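PDB 6B9V: beta-lactamase-like protein from Koribacter versatilis, which acts as a metal-dependent diphosphatase of the PhnP family, cleaving reactive photoproducts of FAD. Local coordinates for residues R36-S41 and R60-R65; N109-R114 and G161-Y166; L198-H203 and D213-I218; I71-Y76 and E147-K152. All blocks are in the same frame, centred on the assembly; numbering follows the deposited sequence.

Interaction 1 (R36-S41 and R60-R65)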
# COMPACT_ATOMS: atom_id res chain seq x y z
N ARG A 36 -13.93 -2.65 9.28
CA ARG A 36 -12.78 -2.75 8.39
C ARG A 36 -12.49 -1.38 7.84
O ARG A 36 -13.35 -0.78 7.18
CB ARG A 36 -13.04 -3.74 7.24
CG ARG A 36 -11.88 -3.88 6.26
CD ARG A 36 -12.28 -4.77 5.05
NE ARG A 36 -11.16 -5.17 4.19
CZ ARG A 36 -10.61 -4.39 3.26
NH1 ARG A 36 -11.06 -3.15 3.09
NH2 ARG A 36 -9.61 -4.82 2.50
N ARG A 37 -11.29 -0.88 8.11
CA ARG A 37 -10.96 0.50 7.78
C ARG A 37 -9.59 0.63 7.12
O ARG A 37 -8.57 0.30 7.72
CB ARG A 37 -11.00 1.36 9.05
CG ARG A 37 -12.28 1.22 9.90
CD ARG A 37 -12.23 2.30 11.02
NE ARG A 37 -13.35 2.19 11.95
CZ ARG A 37 -14.56 2.73 11.77
NH1 ARG A 37 -14.83 3.43 10.67
NH2 ARG A 37 -15.49 2.57 12.69
N LEU A 38 -9.56 1.12 5.88
CA LEU A 38 -8.28 1.43 5.23
C LEU A 38 -7.74 2.78 5.71
O LEU A 38 -8.41 3.49 6.47
CB LEU A 38 -8.44 1.45 3.70
CG LEU A 38 -9.03 0.16 3.12
CD1 LEU A 38 -9.14 0.24 1.59
CD2 LEU A 38 -8.17 -1.04 3.54
N ARG A 39 -6.53 3.13 5.31
CA ARG A 39 -5.90 4.34 5.78
C ARG A 39 -6.65 5.63 5.31
O ARG A 39 -7.37 5.57 4.37
CB ARG A 39 -4.40 4.38 5.44
CG ARG A 39 -3.49 3.72 6.48
CD ARG A 39 -3.83 2.29 6.80
NE ARG A 39 -3.38 1.36 5.79
CZ ARG A 39 -2.19 0.80 5.74
NH1 ARG A 39 -1.28 1.04 6.66
NH2 ARG A 39 -1.90 0.02 4.77
N PRO A 40 -6.43 6.75 5.99
CA PRO A 40 -7.41 7.85 5.89
C PRO A 40 -7.29 8.79 4.68
O PRO A 40 -6.23 9.36 4.44
CB PRO A 40 -7.19 8.62 7.21
CG PRO A 40 -5.74 8.43 7.53
CD PRO A 40 -5.42 7.00 7.06
N SER A 41 -8.40 8.94 3.94
CA SER A 41 -8.43 9.71 2.68
C SER A 41 -9.86 9.90 2.21
O SER A 41 -10.70 9.04 2.44
CB SER A 41 -7.62 8.98 1.58
OG SER A 41 -7.75 9.62 0.32
N ARG A 60 -4.20 2.19 -4.23
CA ARG A 60 -4.61 1.32 -5.34
C ARG A 60 -5.98 0.66 -5.06
O ARG A 60 -6.90 0.74 -5.89
CB ARG A 60 -3.56 0.23 -5.63
CG ARG A 60 -4.03 -0.77 -6.71
CD ARG A 60 -2.91 -1.73 -7.10
NE ARG A 60 -3.40 -2.77 -8.01
CZ ARG A 60 -4.00 -3.89 -7.63
NH1 ARG A 60 -4.20 -4.14 -6.34
NH2 ARG A 60 -4.42 -4.75 -8.55
N GLU A 61 -6.11 0.05 -3.88
CA GLU A 61 -7.35 -0.61 -3.48
C GLU A 61 -8.52 0.39 -3.45
O GLU A 61 -9.63 0.08 -3.90
CB GLU A 61 -7.20 -1.27 -2.09
CG GLU A 61 -8.48 -2.00 -1.58
CD GLU A 61 -8.30 -2.79 -0.25
OE1 GLU A 61 -7.15 -3.00 0.25
OE2 GLU A 61 -9.34 -3.24 0.29
N GLN A 62 -8.27 1.58 -2.90
CA GLN A 62 -9.32 2.61 -2.79
C GLN A 62 -9.82 3.07 -4.17
O GLN A 62 -11.04 3.22 -4.40
CB GLN A 62 -8.80 3.81 -1.96
CG GLN A 62 -8.55 3.43 -0.46
CD GLN A 62 -7.76 4.46 0.36
OE1 GLN A 62 -6.86 5.13 -0.14
NE2 GLN A 62 -8.07 4.55 1.67
N ALA A 63 -8.88 3.26 -5.09
CA ALA A 63 -9.20 3.67 -6.44
C ALA A 63 -9.97 2.58 -7.20
O ALA A 63 -10.95 2.85 -7.88
CB ALA A 63 -7.92 4.04 -7.21
N LEU A 64 -9.52 1.33 -7.08
CA LEU A 64 -10.19 0.23 -7.77
C LEU A 64 -11.60 0.06 -7.25
O LEU A 64 -12.54 -0.10 -8.02
CB LEU A 64 -9.40 -1.08 -7.60
CG LEU A 64 -8.07 -1.14 -8.33
CD1 LEU A 64 -7.32 -2.41 -7.92
CD2 LEU A 64 -8.32 -1.12 -9.86
N ARG A 65 -11.73 0.13 -5.93
CA ARG A 65 -12.99 0.07 -5.21
C ARG A 65 -14.02 1.07 -5.74
O ARG A 65 -15.22 0.77 -5.85
CB ARG A 65 -12.73 0.38 -3.73
CG ARG A 65 -13.56 -0.31 -2.74
CD ARG A 65 -12.69 -0.60 -1.55
NE ARG A 65 -12.41 0.58 -0.72
CZ ARG A 65 -12.48 0.52 0.60
NH1 ARG A 65 -12.82 -0.64 1.16
NH2 ARG A 65 -12.23 1.57 1.36
O HOH W 1 -12.65 -1.22 3.84

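Interaction 2 (N109-R114 and G161-Y166)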
# COMPACT_ATOMS: atom_id res chain seq x y z
N ASN A 109 1.91 21.88 1.44
CA ASN A 109 2.71 22.92 2.08
C ASN A 109 4.18 22.55 1.98
O ASN A 109 4.52 21.46 1.52
CB ASN A 109 2.27 23.17 3.54
CG ASN A 109 2.44 21.96 4.44
OD1 ASN A 109 3.17 21.01 4.12
ND2 ASN A 109 1.78 21.99 5.59
N GLU A 110 5.06 23.45 2.41
CA GLU A 110 6.49 23.25 2.22
C GLU A 110 7.03 21.99 2.94
O GLU A 110 7.87 21.27 2.38
CB GLU A 110 7.27 24.48 2.68
CG GLU A 110 8.75 24.48 2.33
CD GLU A 110 9.57 23.55 3.22
OE1 GLU A 110 9.26 23.46 4.43
OE2 GLU A 110 10.51 22.91 2.70
N LYS A 111 6.59 21.72 4.16
CA LYS A 111 7.13 20.56 4.87
C LYS A 111 6.71 19.25 4.18
O LYS A 111 7.49 18.28 4.05
CB LYS A 111 6.70 20.56 6.34
CG LYS A 111 7.60 19.68 7.22
CD LYS A 111 7.05 19.50 8.63
CE LYS A 111 7.99 18.68 9.51
NZ LYS A 111 8.25 17.32 8.96
N THR A 112 5.47 19.24 3.70
CA THR A 112 4.95 18.05 3.03
C THR A 112 5.64 17.85 1.67
O THR A 112 6.01 16.73 1.30
CB THR A 112 3.43 18.15 2.88
OG1 THR A 112 2.83 18.28 4.18
CG2 THR A 112 2.87 16.92 2.18
N GLU A 113 5.82 18.95 0.94
CA GLU A 113 6.57 18.93 -0.31
C GLU A 113 7.97 18.35 -0.08
O GLU A 113 8.41 17.50 -0.84
CB GLU A 113 6.66 20.34 -0.90
CG GLU A 113 7.57 20.43 -2.10
CD GLU A 113 7.82 21.86 -2.53
OE1 GLU A 113 6.94 22.71 -2.29
OE2 GLU A 113 8.90 22.13 -3.09
N ARG A 114 8.65 18.83 0.97
CA ARG A 114 10.00 18.37 1.32
C ARG A 114 10.05 16.84 1.50
O ARG A 114 10.94 16.14 0.95
CB ARG A 114 10.49 19.07 2.60
CG ARG A 114 12.00 19.16 2.78
CD ARG A 114 12.37 19.54 4.23
NE ARG A 114 11.55 20.63 4.77
CZ ARG A 114 11.51 20.99 6.04
NH1 ARG A 114 12.24 20.36 6.95
NH2 ARG A 114 10.73 22.00 6.42
N GLY A 161 0.13 17.46 17.27
CA GLY A 161 1.12 17.41 18.34
C GLY A 161 1.70 18.78 18.63
O GLY A 161 1.16 19.55 19.41
N GLU A 162 2.84 19.08 18.02
CA GLU A 162 3.32 20.45 17.98
C GLU A 162 3.63 20.90 16.54
O GLU A 162 4.19 21.98 16.34
CB GLU A 162 4.56 20.62 18.87
CG GLU A 162 5.72 19.74 18.49
CD GLU A 162 6.84 19.78 19.52
OE1 GLU A 162 6.76 20.62 20.44
OE2 GLU A 162 7.79 18.97 19.41
N THR A 163 3.26 20.08 15.55
CA THR A 163 3.51 20.43 14.15
C THR A 163 2.27 21.03 13.49
O THR A 163 1.22 20.41 13.55
CB THR A 163 3.96 19.19 13.34
OG1 THR A 163 5.15 18.64 13.92
CG2 THR A 163 4.20 19.54 11.87
N GLU A 164 2.35 22.20 12.86
CA GLU A 164 1.18 22.73 12.15
C GLU A 164 0.99 22.02 10.80
O GLU A 164 1.94 21.91 10.02
CB GLU A 164 1.29 24.24 11.92
CG GLU A 164 0.06 24.82 11.19
CD GLU A 164 0.20 26.30 10.85
OE1 GLU A 164 0.00 27.14 11.75
OE2 GLU A 164 0.49 26.63 9.68
N ILE A 165 -0.21 21.52 10.55
CA ILE A 165 -0.56 20.89 9.27
C ILE A 165 -1.87 21.52 8.78
O ILE A 165 -2.39 22.44 9.42
CB ILE A 165 -0.71 19.34 9.37
CG1 ILE A 165 -1.94 18.96 10.19
CG2 ILE A 165 0.55 18.72 9.97
CD1 ILE A 165 -2.39 17.50 9.99
N TYR A 166 -2.40 21.04 7.66
CA TYR A 166 -3.66 21.59 7.12
C TYR A 166 -4.82 20.62 7.12
O TYR A 166 -4.67 19.44 6.78
CB TYR A 166 -3.47 22.08 5.68
CG TYR A 166 -2.72 23.39 5.54
CD1 TYR A 166 -2.87 24.41 6.48
CD2 TYR A 166 -1.87 23.61 4.47
CE1 TYR A 166 -2.18 25.61 6.35
CE2 TYR A 166 -1.18 24.81 4.33
CZ TYR A 166 -1.34 25.80 5.27
OH TYR A 166 -0.65 26.99 5.13

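Interaction 3 (L198-H203 and D213-I218)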
# COMPACT_ATOMS: atom_id res chain seq x y z
N LEU A 198 -13.79 15.26 11.55
CA LEU A 198 -12.78 15.45 12.58
C LEU A 198 -12.06 14.15 12.90
O LEU A 198 -12.66 13.09 12.85
CB LEU A 198 -13.39 15.99 13.89
CG LEU A 198 -14.15 17.31 13.82
CD1 LEU A 198 -14.79 17.61 15.19
CD2 LEU A 198 -13.22 18.44 13.40
N ASP A 199 -10.79 14.27 13.26
CA ASP A 199 -10.00 13.20 13.86
C ASP A 199 -10.66 12.67 15.15
O ASP A 199 -11.03 13.47 16.01
CB ASP A 199 -8.60 13.77 14.15
CG ASP A 199 -7.63 12.76 14.74
OD1 ASP A 199 -7.78 12.38 15.92
OD2 ASP A 199 -6.68 12.38 14.02
N ALA A 200 -10.83 11.35 15.28
CA ALA A 200 -11.10 10.76 16.60
C ALA A 200 -10.46 9.38 16.66
O ALA A 200 -10.98 8.40 16.10
CB ALA A 200 -12.62 10.70 16.90
N LEU A 201 -9.30 9.32 17.31
CA LEU A 201 -8.47 8.13 17.27
C LEU A 201 -8.95 7.03 18.19
O LEU A 201 -8.99 5.86 17.80
CB LEU A 201 -7.02 8.50 17.62
CG LEU A 201 -6.02 7.34 17.72
CD1 LEU A 201 -5.72 6.80 16.30
CD2 LEU A 201 -4.73 7.79 18.42
N ARG A 202 -9.27 7.40 19.43
CA ARG A 202 -9.49 6.42 20.49
C ARG A 202 -10.06 7.15 21.71
O ARG A 202 -10.29 8.35 21.65
CB ARG A 202 -8.18 5.72 20.84
CG ARG A 202 -7.18 6.65 21.56
CD ARG A 202 -5.79 6.02 21.67
NE ARG A 202 -4.90 6.78 22.55
CZ ARG A 202 -3.65 6.42 22.84
NH1 ARG A 202 -3.14 5.31 22.33
NH2 ARG A 202 -2.90 7.17 23.66
N HIS A 203 -10.29 6.42 22.80
CA HIS A 203 -10.85 7.03 23.99
C HIS A 203 -9.82 7.82 24.81
O HIS A 203 -10.13 8.89 25.34
CB HIS A 203 -11.50 5.96 24.88
CG HIS A 203 -12.76 5.39 24.32
ND1 HIS A 203 -13.98 6.04 24.40
CD2 HIS A 203 -13.02 4.21 23.70
CE1 HIS A 203 -14.92 5.30 23.84
NE2 HIS A 203 -14.36 4.18 23.41
N ASP A 213 -14.06 11.94 23.09
CA ASP A 213 -14.73 12.93 23.93
C ASP A 213 -14.35 14.35 23.50
O ASP A 213 -15.19 15.25 23.42
CB ASP A 213 -14.39 12.71 25.41
CG ASP A 213 -15.16 13.63 26.34
OD1 ASP A 213 -16.34 13.33 26.63
OD2 ASP A 213 -14.59 14.65 26.77
N ASN A 214 -13.07 14.53 23.21
CA ASN A 214 -12.58 15.84 22.80
C ASN A 214 -13.21 16.29 21.48
O ASN A 214 -13.59 17.46 21.31
CB ASN A 214 -11.06 15.84 22.66
CG ASN A 214 -10.50 17.24 22.48
OD1 ASN A 214 -10.72 18.11 23.32
ND2 ASN A 214 -9.79 17.47 21.38
N SER A 215 -13.33 15.35 20.56
CA SER A 215 -13.85 15.67 19.24
C SER A 215 -15.35 15.86 19.28
O SER A 215 -15.90 16.64 18.51
CB SER A 215 -13.45 14.58 18.24
OG SER A 215 -12.06 14.73 17.96
N VAL A 216 -16.02 15.18 20.21
CA VAL A 216 -17.42 15.51 20.47
C VAL A 216 -17.57 16.95 21.00
O VAL A 216 -18.48 17.68 20.57
CB VAL A 216 -18.06 14.51 21.46
CG1 VAL A 216 -19.38 15.06 22.00
CG2 VAL A 216 -18.28 13.14 20.78
N SER A 217 -16.70 17.37 21.92
CA SER A 217 -16.75 18.76 22.41
C SER A 217 -16.54 19.81 21.30
O SER A 217 -17.26 20.83 21.23
CB SER A 217 -15.71 18.99 23.50
OG SER A 217 -16.13 18.37 24.69
N ILE A 218 -15.54 19.55 20.47
CA ILE A 218 -15.29 20.40 19.30
C ILE A 218 -16.51 20.41 18.38
O ILE A 218 -16.96 21.48 17.94
CB ILE A 218 -14.03 19.91 18.53
CG1 ILE A 218 -12.78 20.16 19.39
CG2 ILE A 218 -13.92 20.58 17.16
CD1 ILE A 218 -11.52 19.43 18.88
O HOH W 2 -12.82 9.79 24.69

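Interaction 4 (I71-Y76 and E147-K152)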
# COMPACT_ATOMS: atom_id res chain seq x y z
N ILE A 71 -7.67 11.45 -12.03
CA ILE A 71 -7.56 12.35 -10.89
C ILE A 71 -7.21 13.74 -11.39
O ILE A 71 -6.21 13.92 -12.08
CB ILE A 71 -6.49 11.90 -9.89
CG1 ILE A 71 -6.80 10.51 -9.34
CG2 ILE A 71 -6.36 12.93 -8.76
CD1 ILE A 71 -5.61 9.86 -8.63
N ASP A 72 -8.02 14.74 -11.05
CA ASP A 72 -7.75 16.08 -11.56
C ASP A 72 -6.79 16.88 -10.69
O ASP A 72 -6.08 17.76 -11.19
CB ASP A 72 -9.07 16.83 -11.76
CG ASP A 72 -9.94 16.15 -12.81
OD1 ASP A 72 -9.67 16.35 -14.02
OD2 ASP A 72 -10.84 15.37 -12.43
N ALA A 73 -6.79 16.60 -9.40
CA ALA A 73 -5.85 17.25 -8.50
C ALA A 73 -5.72 16.42 -7.24
O ALA A 73 -6.66 15.72 -6.84
CB ALA A 73 -6.32 18.69 -8.17
N ILE A 74 -4.54 16.47 -6.62
CA ILE A 74 -4.31 15.84 -5.33
C ILE A 74 -3.89 16.90 -4.32
O ILE A 74 -3.02 17.73 -4.60
CB ILE A 74 -3.23 14.74 -5.42
CG1 ILE A 74 -3.66 13.67 -6.44
CG2 ILE A 74 -2.95 14.13 -4.03
CD1 ILE A 74 -2.62 12.63 -6.74
N VAL A 75 -4.52 16.87 -3.16
CA VAL A 75 -4.24 17.84 -2.11
C VAL A 75 -3.77 17.11 -0.85
O VAL A 75 -4.41 16.14 -0.44
CB VAL A 75 -5.49 18.68 -1.79
CG1 VAL A 75 -5.20 19.68 -0.67
CG2 VAL A 75 -5.96 19.43 -3.03
N TYR A 76 -2.67 17.55 -0.25
CA TYR A 76 -2.14 16.89 0.95
C TYR A 76 -2.40 17.63 2.26
O TYR A 76 -2.22 18.85 2.34
CB TYR A 76 -0.62 16.67 0.80
CG TYR A 76 -0.31 15.55 -0.17
CD1 TYR A 76 -0.07 15.82 -1.51
CD2 TYR A 76 -0.27 14.23 0.26
CE1 TYR A 76 0.20 14.79 -2.41
CE2 TYR A 76 -0.01 13.20 -0.63
CZ TYR A 76 0.25 13.49 -1.97
OH TYR A 76 0.51 12.47 -2.87
N GLU A 147 -7.31 27.40 -5.72
CA GLU A 147 -8.31 27.48 -6.78
C GLU A 147 -8.29 26.22 -7.64
O GLU A 147 -7.36 26.01 -8.41
CB GLU A 147 -8.06 28.72 -7.64
CG GLU A 147 -7.93 30.01 -6.84
CD GLU A 147 -9.27 30.57 -6.40
OE1 GLU A 147 -10.31 30.05 -6.85
OE2 GLU A 147 -9.28 31.54 -5.60
N LEU A 148 -9.30 25.37 -7.48
CA LEU A 148 -9.37 24.12 -8.22
C LEU A 148 -10.64 24.03 -9.05
O LEU A 148 -11.73 23.78 -8.54
CB LEU A 148 -9.30 22.93 -7.25
CG LEU A 148 -7.99 22.76 -6.48
CD1 LEU A 148 -8.05 21.51 -5.57
CD2 LEU A 148 -6.82 22.68 -7.43
N PHE A 149 -10.47 24.24 -10.35
CA PHE A 149 -11.55 24.09 -11.32
C PHE A 149 -12.82 24.85 -10.93
O PHE A 149 -13.92 24.33 -11.05
CB PHE A 149 -11.85 22.60 -11.50
CG PHE A 149 -10.61 21.77 -11.61
CD1 PHE A 149 -9.85 21.78 -12.77
CD2 PHE A 149 -10.17 21.01 -10.53
CE1 PHE A 149 -8.70 21.03 -12.86
CE2 PHE A 149 -9.02 20.26 -10.62
CZ PHE A 149 -8.28 20.28 -11.79
N GLY A 150 -12.64 26.08 -10.46
CA GLY A 150 -13.77 26.92 -10.09
C GLY A 150 -14.09 26.91 -8.60
O GLY A 150 -14.77 27.80 -8.11
N ALA A 151 -13.61 25.91 -7.88
CA ALA A 151 -13.92 25.82 -6.45
C ALA A 151 -12.76 26.32 -5.61
O ALA A 151 -11.61 26.28 -6.05
CB ALA A 151 -14.27 24.40 -6.08
N LYS A 152 -13.04 26.82 -4.41
CA LYS A 152 -11.96 27.22 -3.52
C LYS A 152 -11.80 26.22 -2.38
O LYS A 152 -12.74 25.91 -1.66
CB LYS A 152 -12.20 28.62 -2.97
CG LYS A 152 -12.11 29.70 -4.04
CD LYS A 152 -11.81 31.07 -3.45
CE LYS A 152 -12.89 31.51 -2.48
NZ LYS A 152 -14.20 31.71 -3.17

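Interaction 1 (R36-S41 and R60-R65)
The guanidinium of Arg36 meets the carboxylate of Glu61 at its edge, while that of Arg65 takes a methyl group of Leu38 on one face. At the Arg36 edge, NH2 donates to Glu61 OE2 over 2.7 Å, using the syn lone pair of that oxygen; the second link from NH1 is weak. The two flat groups are not coplanar, their planes standing 54° apart. Leu38 CD1 sits 3.3 Å above the Arg65 plane, off centre, and also lies 3.6 Å from Glu61 CD, so one methyl packs against both the guanidinium and the carboxylate carbon. One water lies in the plane of each guanidinium, at its edge, and accepts from Arg36 NH1 (2.6 Å) and Arg65 NH1 (2.7 Å); with Glu61 beside Arg36, and Asp254 paired with Arg65, the close approach of like charges is probably well compensated. In the metallo-beta-lactamase fold this contact joins the loop entering strand 41-46 to helix 59-66, at the subunit interface. Further along, the extended Gln62 chain brings NE2 to within 3.0 Å of Arg39 O. The bond is bent at 138°, yet the acceptor lies in the amide plane, and Thr56 OG1 bonds to Gln62 OE1, fixing which way the amide is turned. Arg39 itself turns toward Asp58 and, across the interface, Asp89 of the second subunit.

Interaction 2 (N109-R114 and G161-Y166)
Asn109 and Tyr166 form the closer half of this contact: Asn109 CB lies 3.9 Å from Tyr166 CE2, and ND2 is 4.1 Å from CD2 of the same ring. The amide and ring planes are inclined by 49°, an oblique meeting rather than a stack, and no hydrogen bond crosses between the segments. What holds the amide is its own helix. With CG placed between the backbone N and the carbonyl carbon (chi1 62°), Asn109 OD1 turns back over the first turn and accepts twice from Thr112: from N at 2.9 Å, nearly in line with the C=O bond, and from OG1 at 2.8 Å, well tilted from the carbonyl plane. The tyrosine ring has other neighbours too, including an edge-to-face contact with the ring of His143.

Toward solvent the two segments diverge. There Lys111 CD approaches Thr163 CG2 only to 4.3 Å, a glancing touch of an exposed lysine chain, which also packs on Tyr122 of the second subunit. Strand 163-170 meanwhile turns Ile165 the other way, onto the manganese ligand His78. The evidence therefore describes an asparagine N-cap: the capped start of helix 110-119, directly after strand 104-108 of one sheet, rests by its capping residue on a strand of the other sheet in the metallo-beta-lactamase fold.

Interaction 3 (L198-H203 and D213-I218)
Helix packs on strand here, within a beta-alpha-beta unit, and a single hydroxyl bond reinforces the apolar fit: Leu198 and Asp199 at the end of strand 195-199, and Ala200 just after it, meet Ser215 and Ile218 on helix 212-222. Ser215 OG donates to Asp199 O, approaching almost in line with the carbonyl (C=O...OG angle 169°); the distance of 2.5 Å is short. Ser215 carries OG anti to the carbonyl carbon (chi1 -74°), which directs the hydroxyl at the strand, and Ser210 OG is a further partner. Beside the bond, Ala200 CB and Ser215 CB stand 4.2 Å apart, two small side chains meeting where the CA atoms of the segments come closest, 6.2 Å apart. Leu198 lies against the next turn of the helix: its CD1 touches Ser215 O at 3.6 Å and Ile218 CG2 at 3.7 Å, the two side chains meeting at a slant. At the other end the side chains do not meet, and a water links the segments, donating to His203 O (2.9 Å) and accepting from Asp213 N (3.0 Å).

The side chain of Asp199 takes a different course, bonding to His209 ND1 and Ser210 N and lying about 4 Å from that of the manganese ligand His231. Strand 226-230, parallel to 195-199 and next to it in the sheet, completes the crossover, with Phe229 packing against Leu198, Ala200 and Ser215 beneath the helix.

Interaction 4 (I71-Y76 and E147-K152)
Leu148 O, on the residue whose side chain packs against Ala73 and Val75, is gripped by two donors: Ala151 N at 2.9 Å, and the hydroxyl of Tyr46. The first of these bonds closes a type I' turn, and its mate, Leu148 N to Ala151 O, is also 2.9 Å long; together they define a two-residue beta hairpin joining strands 146-148 and 151-160. Both turn residues have positive phi, Phe149 at 51° and Gly150 at 97°, and at the angles of Gly150 a CB would run into the carbonyl O of the residue before, which suits glycine. This hairpin belongs to the border of one sheet of the metallo-beta-lactamase sandwich, and it leans on strand 73-75, an inner strand of the other sheet.

The phenylalanine reaches across from the turn with its ring edge leading. Phe149 CZ comes within 3.4 Å of Asp72 O, which lies in the ring plane, and CZ is also 3.5 Å from Asp72 CB. Ala73 CB is at the edge as well, 4.0 Å from CE2. No ring face is used between these segments, and the carboxylate of Asp72 points elsewhere, accepting through OD2 from Leu50 N. Phe149 lies on the solvent side of the contact, while Leu148 enters the buried interior among Val51 and Tyr107 of the strands on either side of 73-75. Leu148 holds CG anti to the carbonyl carbon (chi1 -65°), which points its two methyls at strand 73-75: CD2 meets Ala73 CB at 4.1 Å, and CD1 meets Val75 CG2 at 3.9 Å.

In the fold
Interactions 2 and 4 touch, Thr112 CG2 lying 3.8 Å from Tyr76 CB, and their segments alternate along the chain; each joins one sheet, or the helix following it, to the other. Interaction 3 lies on the opposite side of the chain's centre from interaction 4, the centres 28 Å apart, yet both reach the same sheet. Around the dimanganese site, interactions 1, 2 and 3 approach separately: the side chains of Arg39, Ile165 and Asp199 come to about 7, 6 and 6 Å from a manganese ion. Interaction 4 is more remote: the side chain of Val75 is about 10 Å from that of His78, against about 3 Å for Ile165. Interactions 1 and 2 also contact the second subunit.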